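Side-chain contacts in transcription factor TAU subunit SFC1 (Schizosaccharomyces pombe, PDB 4BJI), which helps the general transcription factor TFIIIC activate tRNA and 5S RNA genes for RNA polymerase III, as part of the tauA domain that binds boxA promoter DNA: residues I13-N16 / M17-S21; Q38-I41 / E42-P46; H69-K72 / F73-Y77. One frame throughout, in Å; residues are numbered along the deposited sequence.

Overall arrangement
From the N terminus, the chain first forms contact 1, where the edge strand 14-15 ends and a tight turn sends residues 17-21 into the loop before helix 35-50. Contact 2 is the middle of that helix, and contact 3 lies on the short helix 71-74 and the turn that leads to strand 79-82. Each is local and closes before the next opens, so none nests or crosses. Contacts 2 and 3, with centres about 10 Å apart, pack directly: V40, I41 and L44 meet L71, A74 and Y77. Contact 1 is separate, about 6 Å from contact 3 at the nearest atoms, and is joined to this part of the fold through the sheet strand 79-82.

Contact 1: I13-N16 / M17-S21; sequences ITTN and MGVES
The side chain of N16 folds forward over the turn that follows it, and its amide oxygen meets the backbone of G18. With CG lodged between the backbone N and the carbonyl carbon (chi1 64°), OD1 is carried ahead to accept the N-H of G18 at 2.9 Å, the donor lying in the plane of the side-chain carbonyl. The bond is somewhat bent, 141° at the hydrogen. This is an Asx turn, and it is laid over a type I beta turn from N16 to V19, closed by V19 N to N16 O at 3.1 Å. One residue thus grips two successive N-H groups, one with its side chain and one with its backbone, which suits asparagine, whose short amide reaches just this far. Glycine suits position 18, because a beta carbon there would stand only 3.2 Å from N16 OD1. V19 points its CB toward residues 13-16, with CG1 3.4 Å from N16 O. The same methyl faces CG2 of T15 at 4.1 Å, a loose and rather tentative touch because T15 has two conformers. The side chain of M17, a selenomethionine bent at chi2 and chi3, packs on W82 and P86.

Around the turn, R99 NH1 donates to the carbonyl oxygens of both M17 and V19. The incoming strand 14-15 is the edge of a four-stranded mixed sheet and runs parallel to strand 79-82, with I13 and T15 bonded through their backbones to L81, and T15 also to T83.

Contact 2: Q38-I41 / E42-P46; sequences QEVI and EALKP
Q38 and E42 sit one helical turn apart, joined by the backbone bond from E42 N to Q38 O (2.9 Å), first of four i to i+4 bonds that run on to K45 N; at P46, whose nitrogen carries no hydrogen, the series breaks and the helix kinks. Beside this backbone bond the two side chains meet as well. In Q38, CG lies opposite the backbone nitrogen (chi1 -167°) and the chain then bends at chi2, which brings NE2 to E42 OE2 at 2.8 Å, a bent bond, 137° at the hydrogen. The carboxylate oxygen lies in the plane of the amide and offers its anti lone pair, and the two flat groups are nearly coplanar, 28° apart. E42 is itself folded at chi2, leaving the syn lone pair of OE2 to K45 NZ, a salt bridge of 2.9 Å. The extended lysine chain that delivers this charge passes I41, whose CG2 touches K45 CE at 3.9 Å. On the buried flank V40 CG1 and L44 CD1 are 4.3 Å apart, branched apolar residues suited to packing on A74 of helix 71-74. A43, small, sets its CB beside V40 O.

An alanine in place of Q38 would remove the amide donor, and the E42 carboxylate, keeping only K45 among these partners, would probably be freer to turn. Two donors on the two lone pairs of a single oxygen hold the carboxylate's rotation, and K45 would be expected to favour the ionised carboxylate of E42; this polar network lies along the helix surface, while V40, I41 and L44 face inward.

Contact 3: H69-K72 / F73-Y77; sequences HYLK and FALPY
The ring of F73 is bordered at its edge, near its own plane, by the carbonyl oxygens of H69 and Y70, while CG of K72 makes an off-centre CH-pi contact with the ring, 4.2 Å from its centroid and 29° off the normal. H69 O lies beside the CD2-CE2 side of the ring, 3.6 Å from F73 CE2, where the weakly positive ring edge suits a carbonyl oxygen. The lysine's CE approaches obliquely and lies 3.4 Å from F73 CE2. This follows from the lysine torsions: CG takes the place between backbone N and carbonyl carbon (chi1 70°), after which the chain is extended and runs side by side with the phenylalanine. A lysine suits this place because its methylenes can line an aromatic ring while the ammonium travels beyond. The ring of Y77 is likewise edged, by the carbonyl oxygens of F73 and A74, and its OH is bonded to the G31 carbonyl.

The helix that carries these rings is short. Y70 O accepts both F73 N and A74 N, the former from well above the carbonyl plane, a mixture of three- and four-residue steps; L75 N bonds L71 O four residues back (3.0 Å). L71 and L75, one turn apart, meet with CG of L71 on CD1 of L75 at 3.6 Å, and they continue onto L60 and L59 of helix 56-60. P76, which has no N-H to give, sets its CD 3.1 Å from K72 O.

Helix 35-50, strand 53-55, helices 56-60 and 71-74, then the hairpin of 79-82 and 90-93 follow an order consistent with a winged helix-turn-helix in this DNA-binding domain of the longer sfc1 protein; by its place, helix 71-74 probably corresponds to the recognition helix.

Contact 1: I13-N16 / M17-S21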
loop_
_atom_site.group_PDB
_atom_site.type_symbol
_atom_site.label_atom_id
_atom_site.label_comp_id
_atom_site.label_asym_id
_atom_site.label_seq_id
_atom_site.Cartn_x
_atom_site.Cartn_y
_atom_site.Cartn_z
ATOM N N ILE A 13 -5.806 11.835 -11.087
ATOM C CA ILE A 13 -6.430 12.647 -10.048
ATOM C C ILE A 13 -5.906 12.217 -8.704
ATOM O O ILE A 13 -5.910 11.018 -8.406
ATOM C CB ILE A 13 -7.963 12.473 -10.072
ATOM C CG1 ILE A 13 -8.515 12.875 -11.443
ATOM C CG2 ILE A 13 -8.613 13.279 -8.945
ATOM C CD1 ILE A 13 -9.910 12.397 -11.687
ATOM N N THR A 14 -5.397 13.181 -7.940
ATOM C CA THR A 14 -4.862 12.912 -6.619
ATOM C C THR A 14 -5.811 13.376 -5.532
ATOM O O THR A 14 -6.581 14.315 -5.711
ATOM C CB THR A 14 -3.508 13.540 -6.416
ATOM O OG1 THR A 14 -3.634 14.967 -6.542
ATOM C CG2 THR A 14 -2.512 12.994 -7.413
ATOM N N THR A 15 -5.754 12.662 -4.400
ATOM C CA THR A 15 -6.574 12.940 -3.214
ATOM C C THR A 15 -5.733 12.958 -1.943
ATOM O O THR A 15 -4.668 12.369 -1.852
ATOM C CB THR A 15 -7.704 11.871 -2.994
ATOM O OG1 THR A 15 -7.152 10.568 -3.047
ATOM C CG2 THR A 15 -8.791 12.007 -4.034
ATOM N N ASN A 16 -6.264 13.654 -0.939
ATOM C CA ASN A 16 -5.820 13.475 0.438
ATOM C C ASN A 16 -7.025 13.189 1.331
ATOM O O ASN A 16 -8.168 13.196 0.882
ATOM C CB ASN A 16 -5.003 14.682 0.901
ATOM C CG ASN A 16 -5.810 15.973 0.947
ATOM O OD1 ASN A 16 -6.881 16.041 1.568
ATOM N ND2 ASN A 16 -5.276 17.013 0.338
HETATM N N MSE A 17 -6.753 12.957 2.612
HETATM C CA MSE A 17 -7.784 12.514 3.538
HETATM C C MSE A 17 -8.883 13.529 3.785
HETATM O O MSE A 17 -9.952 13.176 4.307
HETATM C CB MSE A 17 -7.166 12.123 4.877
HETATM C CG MSE A 17 -6.398 10.793 4.786
HETATM SE SE MSE A 17 -7.563 9.233 4.595
HETATM C CE MSE A 17 -8.290 9.273 6.372
ATOM N N GLY A 18 -8.622 14.774 3.439
ATOM C CA GLY A 18 -9.619 15.815 3.598
ATOM C C GLY A 18 -10.627 15.947 2.475
ATOM O O GLY A 18 -11.579 16.748 2.592
ATOM N N VAL A 19 -10.487 15.178 1.405
ATOM C CA VAL A 19 -11.354 15.346 0.219
ATOM C C VAL A 19 -12.800 14.998 0.585
ATOM O O VAL A 19 -13.059 14.016 1.271
ATOM C CB VAL A 19 -10.864 14.481 -0.964
ATOM C CG1 VAL A 19 -11.126 12.944 -0.754
ATOM C CG2 VAL A 19 -11.526 14.960 -2.260
ATOM N N GLU A 20 -13.761 15.809 0.135
ATOM C CA GLU A 20 -15.148 15.545 0.523
ATOM C C GLU A 20 -15.670 14.216 -0.051
ATOM O O GLU A 20 -16.186 13.362 0.682
ATOM C CB GLU A 20 -16.057 16.698 0.086
ATOM C CG GLU A 20 -17.455 16.580 0.663
ATOM C CD GLU A 20 -18.375 17.699 0.211
ATOM O OE1 GLU A 20 -17.890 18.839 0.039
ATOM O OE2 GLU A 20 -19.581 17.433 0.020
ATOM N N SER A 21 -15.523 14.048 -1.348
ATOM C CA SER A 21 -15.975 12.853 -2.047
ATOM C C SER A 21 -14.835 12.355 -2.921
ATOM O O SER A 21 -14.175 13.152 -3.590
ATOM C CB SER A 21 -17.184 13.180 -2.928
ATOM O OG SER A 21 -18.221 13.783 -2.175
#

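Contact 2: Q38-I41 / E42-P46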
loop_
_atom_site.group_PDB
_atom_site.type_symbol
_atom_site.label_atom_id
_atom_site.label_comp_id
_atom_site.label_asym_id
_atom_site.label_seq_id
_atom_site.Cartn_x
_atom_site.Cartn_y
_atom_site.Cartn_z
ATOM N N GLN A 38 -4.894 0.240 -23.866
ATOM C CA GLN A 38 -6.127 -0.512 -23.613
ATOM C C GLN A 38 -5.809 -1.924 -23.112
ATOM O O GLN A 38 -6.479 -2.430 -22.216
ATOM C CB GLN A 38 -7.013 -0.577 -24.861
ATOM C CG GLN A 38 -8.402 -1.063 -24.532
ATOM C CD GLN A 38 -9.154 -0.095 -23.610
ATOM O OE1 GLN A 38 -9.117 1.127 -23.809
ATOM N NE2 GLN A 38 -9.839 -0.640 -22.607
ATOM N N GLU A 39 -4.792 -2.577 -23.665
ATOM C CA GLU A 39 -4.403 -3.908 -23.197
ATOM C C GLU A 39 -4.071 -3.868 -21.705
ATOM O O GLU A 39 -4.435 -4.765 -20.970
ATOM C CB GLU A 39 -3.200 -4.448 -23.996
ATOM C CG GLU A 39 -2.846 -5.903 -23.684
ATOM C CD GLU A 39 -1.561 -6.359 -24.376
ATOM O OE1 GLU A 39 -1.080 -5.650 -25.283
ATOM O OE2 GLU A 39 -1.029 -7.427 -24.005
ATOM N N VAL A 40 -3.383 -2.819 -21.270
ATOM C CA VAL A 40 -3.025 -2.704 -19.853
ATOM C C VAL A 40 -4.248 -2.433 -19.009
ATOM O O VAL A 40 -4.407 -3.043 -17.934
ATOM C CB VAL A 40 -1.961 -1.601 -19.637
ATOM C CG1 VAL A 40 -1.503 -1.572 -18.192
ATOM C CG2 VAL A 40 -0.770 -1.823 -20.591
ATOM N N ILE A 41 -5.147 -1.577 -19.500
ATOM C CA ILE A 41 -6.405 -1.300 -18.817
ATOM C C ILE A 41 -7.208 -2.584 -18.637
ATOM O O ILE A 41 -7.721 -2.853 -17.534
ATOM C CB ILE A 41 -7.212 -0.248 -19.593
ATOM C CG1 ILE A 41 -6.502 1.108 -19.569
ATOM C CG2 ILE A 41 -8.648 -0.172 -19.046
ATOM C CD1 ILE A 41 -7.126 2.129 -20.521
ATOM N N GLU A 42 -7.291 -3.428 -19.658
ATOM C CA GLU A 42 -8.011 -4.679 -19.539
ATOM C C GLU A 42 -7.401 -5.639 -18.523
ATOM O O GLU A 42 -8.151 -6.344 -17.823
ATOM C CB GLU A 42 -8.157 -5.342 -20.905
ATOM C CG GLU A 42 -9.029 -4.525 -21.867
ATOM C CD GLU A 42 -10.369 -4.178 -21.279
ATOM O OE1 GLU A 42 -11.061 -5.091 -20.801
ATOM O OE2 GLU A 42 -10.714 -2.987 -21.254
ATOM N N ALA A 43 -6.080 -5.646 -18.394
ATOM C CA ALA A 43 -5.412 -6.458 -17.390
ATOM C C ALA A 43 -5.645 -5.918 -15.977
ATOM O O ALA A 43 -5.694 -6.687 -15.004
ATOM C CB ALA A 43 -3.939 -6.520 -17.687
ATOM N N LEU A 44 -5.751 -4.600 -15.842
ATOM C CA LEU A 44 -5.976 -3.976 -14.537
ATOM C C LEU A 44 -7.379 -4.178 -14.003
ATOM O O LEU A 44 -7.586 -4.261 -12.784
ATOM C CB LEU A 44 -5.722 -2.477 -14.608
ATOM C CG LEU A 44 -4.262 -2.065 -14.701
ATOM C CD1 LEU A 44 -4.162 -0.586 -15.015
ATOM C CD2 LEU A 44 -3.543 -2.397 -13.402
ATOM N N LYS A 45 -8.374 -4.261 -14.881
ATOM C CA LYS A 45 -9.747 -4.311 -14.418
ATOM C C LYS A 45 -10.013 -5.440 -13.399
ATOM O O LYS A 45 -10.554 -5.167 -12.331
ATOM C CB LYS A 45 -10.720 -4.382 -15.620
ATOM C CG LYS A 45 -10.916 -3.013 -16.326
ATOM C CD LYS A 45 -11.779 -3.162 -17.560
ATOM C CE LYS A 45 -12.078 -1.802 -18.203
ATOM N NZ LYS A 45 -12.811 -1.981 -19.511
ATOM N N PRO A 46 -9.632 -6.695 -13.719
ATOM C CA PRO A 46 -9.886 -7.754 -12.727
ATOM C C PRO A 46 -9.053 -7.584 -11.473
ATOM O O PRO A 46 -9.489 -8.016 -10.403
ATOM C CB PRO A 46 -9.477 -9.038 -13.448
ATOM C CG PRO A 46 -8.764 -8.614 -14.675
ATOM C CD PRO A 46 -9.262 -7.241 -15.020
#

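Contact 3: H69-K72 / F73-Y77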
loop_
_atom_site.group_PDB
_atom_site.type_symbol
_atom_site.label_atom_id
_atom_site.label_comp_id
_atom_site.label_asym_id
_atom_site.label_seq_id
_atom_site.Cartn_x
_atom_site.Cartn_y
_atom_site.Cartn_z
ATOM N N HIS A 69 6.228 0.439 -17.877
ATOM C CA HIS A 69 6.135 1.884 -18.062
ATOM C C HIS A 69 4.943 2.312 -18.905
ATOM O O HIS A 69 4.853 3.473 -19.265
ATOM C CB HIS A 69 7.426 2.450 -18.671
ATOM C CG HIS A 69 8.626 2.274 -17.796
ATOM N ND1 HIS A 69 8.724 2.834 -16.535
ATOM C CD2 HIS A 69 9.773 1.585 -17.991
ATOM C CE1 HIS A 69 9.884 2.507 -15.999
ATOM N NE2 HIS A 69 10.542 1.749 -16.860
ATOM N N TYR A 70 4.021 1.395 -19.189
ATOM C CA TYR A 70 2.692 1.809 -19.645
ATOM C C TYR A 70 1.699 1.914 -18.481
ATOM O O TYR A 70 0.687 2.595 -18.596
ATOM C CB TYR A 70 2.161 0.871 -20.721
ATOM C CG TYR A 70 3.012 0.824 -21.997
ATOM C CD1 TYR A 70 3.513 1.989 -22.564
ATOM C CD2 TYR A 70 3.291 -0.388 -22.615
ATOM C CE1 TYR A 70 4.297 1.939 -23.713
ATOM C CE2 TYR A 70 4.051 -0.437 -23.758
ATOM C CZ TYR A 70 4.530 0.745 -24.298
ATOM O OH TYR A 70 5.300 0.733 -25.434
ATOM N N LEU A 71 2.022 1.279 -17.362
ATOM C CA LEU A 71 1.101 1.229 -16.208
ATOM C C LEU A 71 0.687 2.642 -15.782
ATOM O O LEU A 71 -0.488 2.883 -15.467
ATOM C CB LEU A 71 1.754 0.473 -15.065
ATOM C CG LEU A 71 0.938 0.380 -13.785
ATOM C CD1 LEU A 71 -0.389 -0.290 -14.072
ATOM C CD2 LEU A 71 1.739 -0.396 -12.754
ATOM N N LYS A 72 1.621 3.593 -15.768
ATOM C CA LYS A 72 1.284 4.923 -15.288
ATOM C C LYS A 72 0.273 5.673 -16.171
ATOM O O LYS A 72 -0.438 6.558 -15.692
ATOM C CB LYS A 72 2.530 5.785 -15.083
ATOM C CG LYS A 72 3.225 6.207 -16.332
ATOM C CD LYS A 72 4.306 7.237 -16.012
ATOM C CE LYS A 72 5.061 7.580 -17.255
ATOM N NZ LYS A 72 6.012 8.690 -16.983
ATOM N N PHE A 73 0.203 5.292 -17.443
ATOM C CA PHE A 73 -0.757 5.876 -18.353
ATOM C C PHE A 73 -2.132 5.204 -18.291
ATOM O O PHE A 73 -3.143 5.802 -18.631
ATOM C CB PHE A 73 -0.213 5.775 -19.796
ATOM C CG PHE A 73 1.058 6.560 -20.036
ATOM C CD1 PHE A 73 1.008 7.894 -20.323
ATOM C CD2 PHE A 73 2.285 5.933 -19.954
ATOM C CE1 PHE A 73 2.192 8.627 -20.534
ATOM C CE2 PHE A 73 3.458 6.642 -20.162
ATOM C CZ PHE A 73 3.405 7.986 -20.449
ATOM N N ALA A 74 -2.151 3.933 -17.884
ATOM C CA ALA A 74 -3.385 3.141 -17.807
ATOM C C ALA A 74 -4.155 3.403 -16.492
ATOM O O ALA A 74 -5.392 3.453 -16.490
ATOM C CB ALA A 74 -3.047 1.650 -17.930
ATOM N N LEU A 75 -3.415 3.565 -15.394
ATOM C CA LEU A 75 -4.052 3.695 -14.066
ATOM C C LEU A 75 -5.095 4.820 -14.012
ATOM O O LEU A 75 -6.145 4.638 -13.414
ATOM C CB LEU A 75 -3.005 3.831 -12.958
ATOM C CG LEU A 75 -2.355 2.496 -12.561
ATOM C CD1 LEU A 75 -1.065 2.664 -11.830
ATOM C CD2 LEU A 75 -3.337 1.633 -11.756
ATOM N N PRO A 76 -4.827 5.977 -14.653
ATOM C CA PRO A 76 -5.784 7.082 -14.556
ATOM C C PRO A 76 -7.133 6.824 -15.214
ATOM O O PRO A 76 -8.102 7.573 -15.026
ATOM C CB PRO A 76 -5.038 8.240 -15.269
ATOM C CG PRO A 76 -3.631 7.960 -15.036
ATOM C CD PRO A 76 -3.552 6.462 -15.230
ATOM N N TYR A 77 -7.211 5.748 -16.003
ATOM C CA TYR A 77 -8.480 5.373 -16.594
ATOM C C TYR A 77 -9.405 4.616 -15.653
ATOM O O TYR A 77 -10.594 4.479 -15.929
ATOM C CB TYR A 77 -8.261 4.523 -17.862
ATOM C CG TYR A 77 -7.832 5.346 -19.060
ATOM C CD1 TYR A 77 -6.497 5.617 -19.306
ATOM C CD2 TYR A 77 -8.779 5.899 -19.907
ATOM C CE1 TYR A 77 -6.106 6.406 -20.393
ATOM C CE2 TYR A 77 -8.399 6.683 -20.990
ATOM C CZ TYR A 77 -7.071 6.924 -21.210
ATOM O OH TYR A 77 -6.722 7.697 -22.309
#